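Local coordinates for protein kinectin 1 (Kinesin receptor) (Legionella pneumophila, PDB 4MU6) that is of unknown molecular function but is a Legionella effector, LegC3, represented here by its elongated, mostly helical N-terminal coiled-coil domain, at residues S59-V64 with K239-L244; E16-F21 with P261-E266. All blocks are in the same frame, centred on the assembly; numbering follows the deposited sequence.

How the interactions relate
Both contacts use helix 227-273 and join it to earlier parts of the chain. Interaction 1 pairs it with the long helix 43-105, nearly antiparallel. Interaction 2, further along the same helix, packs it against the short N-terminal helix 10-22 at a much steeper angle. Their centres lie 30 Å apart and their nearest atoms about 14 Å apart, so they do not touch. Along the chain, interaction 1 is nested within the loop that interaction 2 closes. Interaction 1 lies about 15 Å from the centre of the chain and interaction 2 about 44 Å, toward one end of the elongated molecule. All four segments fall in the region assigned to the LegC3 N-terminal coiled-coil family.

Interaction 1: S59-V64 with K239-L244; sequences SDKTEV and KQHHAL
This contact is part of the antiparallel helix packing of the LegC3 coiled-coil domain, where Lys61, Val64 and Asp60 meet His241, Leu244 and Gln240. The segment axes approach to 9.9 Å, with 164° between their directions. One polar link joins the two segments. His241 NE2 donates to the backbone O of Lys61 at 3.2 Å. The bond is bent, with an N-H...O angle of 146°, and the donor sits above the carbonyl plane. Lys61 O is tilted somewhat out of the plane of the imidazole.

The Lys61 chain runs roughly perpendicular to the histidine side chain. A bend at chi3 (60°) carries CE over one face of the ring, 3.8 Å from its centroid, in a CH-pi contact. The bond and the overlying chain together probably limit rotation of the imidazole. The amine passes beyond the ring and makes a salt bridge with Glu245, one residue past the segment.

Beside this polar pair is an apolar patch. Leu244 CD1 lies 3.7 Å from Lys61 CG, the two side chains running past one another head to tail. Val64 meets Leu244 tip to tip, CG1 to CD1 at 4.0 Å. Its other methyl, CG2, rests against the amide end of Gln240, 3.8 Å from OE1. Asp60 adds its CB, 3.9 Å from Leu244 CD1.

The carboxylate of Asp60 turns to the N-terminal loop, OD1 accepting from the backbone N of Phe4 and OD2 from that of Leu5. The contact thus joins helix 43-105 to helix 227-273, while the N-terminal loop lies against helix 43-105 at Ser59 and Asp60.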
# COMPACT_ATOMS: atom_id res chain seq x y z
N SER A 59 9.30 17.47 1.35
CA SER A 59 8.36 17.45 2.47
C SER A 59 6.95 17.01 2.03
O SER A 59 6.30 16.19 2.69
CB SER A 59 8.30 18.80 3.18
OG SER A 59 7.27 18.77 4.16
N ASP A 60 6.49 17.56 0.91
CA ASP A 60 5.20 17.17 0.33
C ASP A 60 5.17 15.67 0.03
O ASP A 60 4.23 14.99 0.40
CB ASP A 60 4.91 17.99 -0.93
CG ASP A 60 4.68 19.47 -0.63
OD1 ASP A 60 4.70 19.87 0.56
OD2 ASP A 60 4.47 20.24 -1.59
N LYS A 61 6.22 15.17 -0.61
CA LYS A 61 6.28 13.77 -1.02
C LYS A 61 6.23 12.85 0.18
O LYS A 61 5.58 11.80 0.14
CB LYS A 61 7.55 13.50 -1.82
CG LYS A 61 7.49 14.01 -3.25
CD LYS A 61 8.85 13.93 -3.92
CE LYS A 61 9.35 12.51 -3.97
NZ LYS A 61 10.54 12.44 -4.86
N THR A 62 6.93 13.25 1.24
CA THR A 62 6.95 12.46 2.47
C THR A 62 5.54 12.43 3.06
O THR A 62 5.06 11.37 3.46
CB THR A 62 7.97 13.00 3.51
OG1 THR A 62 9.30 12.89 2.99
CG2 THR A 62 7.89 12.21 4.79
N GLU A 63 4.88 13.58 3.10
CA GLU A 63 3.56 13.68 3.70
C GLU A 63 2.46 12.84 3.00
O GLU A 63 1.66 12.17 3.66
CB GLU A 63 3.11 15.13 3.79
CG GLU A 63 1.71 15.30 4.37
CD GLU A 63 1.60 14.81 5.80
OE1 GLU A 63 2.61 14.88 6.55
OE2 GLU A 63 0.49 14.35 6.17
N VAL A 64 2.41 12.89 1.67
CA VAL A 64 1.32 12.20 0.97
C VAL A 64 1.58 10.69 1.01
O VAL A 64 0.66 9.90 1.19
CB VAL A 64 1.10 12.70 -0.47
CG1 VAL A 64 2.34 12.46 -1.36
CG2 VAL A 64 -0.17 12.08 -1.07
N LYS A 239 1.98 7.96 -8.76
CA LYS A 239 1.25 9.06 -9.38
C LYS A 239 1.51 10.38 -8.64
O LYS A 239 1.76 11.41 -9.26
CB LYS A 239 -0.25 8.76 -9.44
CG LYS A 239 -0.61 7.67 -10.43
CD LYS A 239 -0.28 8.11 -11.84
CE LYS A 239 -0.87 7.16 -12.86
NZ LYS A 239 -0.72 7.63 -14.26
N GLN A 240 1.43 10.33 -7.31
CA GLN A 240 1.62 11.52 -6.48
C GLN A 240 3.05 12.05 -6.55
O GLN A 240 3.27 13.26 -6.62
CB GLN A 240 1.21 11.22 -5.03
CG GLN A 240 -0.31 11.09 -4.82
CD GLN A 240 -1.03 12.42 -4.93
OE1 GLN A 240 -0.47 13.45 -4.57
NE2 GLN A 240 -2.27 12.40 -5.44
N HIS A 241 4.03 11.15 -6.55
CA HIS A 241 5.42 11.61 -6.58
C HIS A 241 5.79 12.22 -7.93
O HIS A 241 6.48 13.25 -7.97
CB HIS A 241 6.39 10.49 -6.17
CG HIS A 241 6.43 10.25 -4.69
ND1 HIS A 241 7.36 9.42 -4.10
CD2 HIS A 241 5.66 10.72 -3.69
CE1 HIS A 241 7.15 9.38 -2.80
NE2 HIS A 241 6.12 10.17 -2.52
N HIS A 242 5.35 11.60 -9.02
CA HIS A 242 5.58 12.15 -10.35
C HIS A 242 4.97 13.54 -10.46
O HIS A 242 5.59 14.46 -10.98
CB HIS A 242 5.00 11.26 -11.46
CG HIS A 242 5.81 10.04 -11.74
ND1 HIS A 242 7.19 10.03 -11.72
CD2 HIS A 242 5.44 8.77 -12.04
CE1 HIS A 242 7.63 8.82 -12.00
NE2 HIS A 242 6.59 8.03 -12.19
N ALA A 243 3.75 13.67 -9.96
CA ALA A 243 3.05 14.95 -9.99
C ALA A 243 3.82 16.04 -9.22
O ALA A 243 4.04 17.12 -9.75
CB ALA A 243 1.64 14.81 -9.48
N LEU A 244 4.22 15.75 -7.99
CA LEU A 244 4.95 16.72 -7.17
C LEU A 244 6.32 17.03 -7.77
O LEU A 244 6.78 18.18 -7.71
CB LEU A 244 5.09 16.22 -5.72
CG LEU A 244 3.79 16.10 -4.91
CD1 LEU A 244 4.02 15.31 -3.64
CD2 LEU A 244 3.19 17.48 -4.60

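Interaction 2: E16-F21 with P261-E266; sequences EHIKQF and PLFLEE
Ile18 is the main bump of this contact, reaching from helix 10-22 into a hollow formed by Leu262, Phe263 and Glu266. The segments cross at -45°, their axes 10.0 Å apart at closest approach. The two branches of Ile18 divide the hollow. CD1 presses on Leu262 CB at 3.4 Å, tighter than usual for two carbons, and lies 3.6 Å from the backbone N of Phe263. CG2 fills the other side, 3.5 Å from Glu266 CB. CG2 stands anti to the backbone N (chi1 -71°), which points it at Glu266, while CG1 carries CD1 toward Leu262.

Along one side of the isoleucine, Phe21 meets Phe263. The rings meet obliquely, CE1 to CE1 at 4.0 Å, and both also touch Ile45 of helix 43-105. At the other border the extended Lys19 chain passes Glu266, CG to OE1 at 4.0 Å.

The Lys19 amine stays 5.1 Å from Glu266 OE2, too far for a salt bridge, and Glu266 pairs instead with Lys269 on its own helix. Carbon packing around a buried isoleucine therefore dominates the interface, and the opposite charges of Lys19 and Glu266 probably add only a weak attraction at its border.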
# COMPACT_ATOMS: atom_id res chain seq x y z
N GLU A 16 12.38 37.08 -1.25
CA GLU A 16 12.95 36.83 0.06
C GLU A 16 14.41 36.43 -0.11
O GLU A 16 15.27 36.89 0.63
CB GLU A 16 12.18 35.74 0.78
CG GLU A 16 12.63 35.50 2.22
CD GLU A 16 12.09 34.19 2.80
OE1 GLU A 16 11.60 34.22 3.96
OE2 GLU A 16 12.15 33.14 2.12
N HIS A 17 14.68 35.59 -1.10
CA HIS A 17 16.05 35.15 -1.35
C HIS A 17 16.95 36.24 -1.96
O HIS A 17 18.15 36.26 -1.72
CB HIS A 17 16.06 33.88 -2.19
CG HIS A 17 15.65 32.66 -1.43
ND1 HIS A 17 16.54 31.69 -1.03
CD2 HIS A 17 14.44 32.26 -0.97
CE1 HIS A 17 15.90 30.74 -0.37
NE2 HIS A 17 14.62 31.07 -0.32
N ILE A 18 16.36 37.12 -2.75
CA ILE A 18 17.11 38.27 -3.25
C ILE A 18 17.46 39.21 -2.11
O ILE A 18 18.60 39.66 -2.00
CB ILE A 18 16.31 39.05 -4.29
CG1 ILE A 18 16.22 38.24 -5.58
CG2 ILE A 18 16.96 40.43 -4.57
CD1 ILE A 18 15.17 38.76 -6.51
N LYS A 19 16.48 39.50 -1.26
CA LYS A 19 16.71 40.38 -0.12
C LYS A 19 17.81 39.83 0.79
O LYS A 19 18.67 40.58 1.26
CB LYS A 19 15.41 40.60 0.65
CG LYS A 19 14.42 41.54 -0.03
CD LYS A 19 13.20 41.76 0.85
CE LYS A 19 12.27 42.79 0.27
NZ LYS A 19 11.54 43.51 1.36
N GLN A 20 17.78 38.52 1.04
CA GLN A 20 18.77 37.90 1.90
C GLN A 20 20.18 38.06 1.31
O GLN A 20 21.14 38.33 2.03
CB GLN A 20 18.44 36.42 2.13
CG GLN A 20 19.49 35.67 2.93
CD GLN A 20 19.75 36.32 4.27
OE1 GLN A 20 18.84 36.87 4.90
NE2 GLN A 20 21.00 36.26 4.72
N PHE A 21 20.27 37.90 -0.01
CA PHE A 21 21.53 38.07 -0.71
C PHE A 21 22.01 39.52 -0.61
O PHE A 21 23.19 39.77 -0.34
CB PHE A 21 21.32 37.67 -2.17
CG PHE A 21 22.54 37.83 -3.04
CD1 PHE A 21 22.79 39.03 -3.71
CD2 PHE A 21 23.41 36.77 -3.24
CE1 PHE A 21 23.90 39.16 -4.53
CE2 PHE A 21 24.51 36.90 -4.06
CZ PHE A 21 24.76 38.10 -4.70
N PRO A 261 14.78 40.14 -13.37
CA PRO A 261 14.12 41.45 -13.24
C PRO A 261 13.88 41.85 -11.78
O PRO A 261 13.97 43.03 -11.44
CB PRO A 261 12.78 41.27 -13.96
CG PRO A 261 12.98 40.05 -14.86
CD PRO A 261 13.99 39.18 -14.17
N LEU A 262 13.61 40.87 -10.92
CA LEU A 262 13.38 41.16 -9.51
C LEU A 262 14.67 41.65 -8.85
O LEU A 262 14.66 42.58 -8.04
CB LEU A 262 12.86 39.92 -8.77
CG LEU A 262 11.37 39.58 -8.87
CD1 LEU A 262 11.02 38.41 -7.95
CD2 LEU A 262 10.52 40.80 -8.53
N PHE A 263 15.77 41.02 -9.22
CA PHE A 263 17.06 41.38 -8.65
C PHE A 263 17.43 42.82 -9.00
O PHE A 263 17.97 43.57 -8.18
CB PHE A 263 18.14 40.44 -9.16
CG PHE A 263 19.54 40.83 -8.74
CD1 PHE A 263 20.01 40.51 -7.48
CD2 PHE A 263 20.38 41.50 -9.62
CE1 PHE A 263 21.30 40.85 -7.08
CE2 PHE A 263 21.66 41.85 -9.23
CZ PHE A 263 22.13 41.53 -7.97
N LEU A 264 17.16 43.20 -10.25
CA LEU A 264 17.44 44.55 -10.72
C LEU A 264 16.66 45.58 -9.89
O LEU A 264 17.22 46.58 -9.45
CB LEU A 264 17.15 44.65 -12.21
CG LEU A 264 18.20 45.41 -13.03
CD1 LEU A 264 19.56 44.72 -12.96
CD2 LEU A 264 17.75 45.60 -14.48
N GLU A 265 15.38 45.31 -9.67
CA GLU A 265 14.53 46.15 -8.81
C GLU A 265 15.08 46.30 -7.40
O GLU A 265 15.15 47.40 -6.84
CB GLU A 265 13.11 45.57 -8.72
CG GLU A 265 12.27 45.69 -9.98
CD GLU A 265 11.75 47.10 -10.21
OE1 GLU A 265 11.73 47.90 -9.24
OE2 GLU A 265 11.36 47.42 -11.36
N GLU A 266 15.46 45.17 -6.81
CA GLU A 266 15.91 45.20 -5.43
C GLU A 266 17.29 45.82 -5.31
O GLU A 266 17.64 46.34 -4.27
CB GLU A 266 15.90 43.80 -4.81
CG GLU A 266 14.52 43.30 -4.48
CD GLU A 266 13.83 44.16 -3.44
OE1 GLU A 266 14.54 44.69 -2.56
OE2 GLU A 266 12.59 44.33 -3.52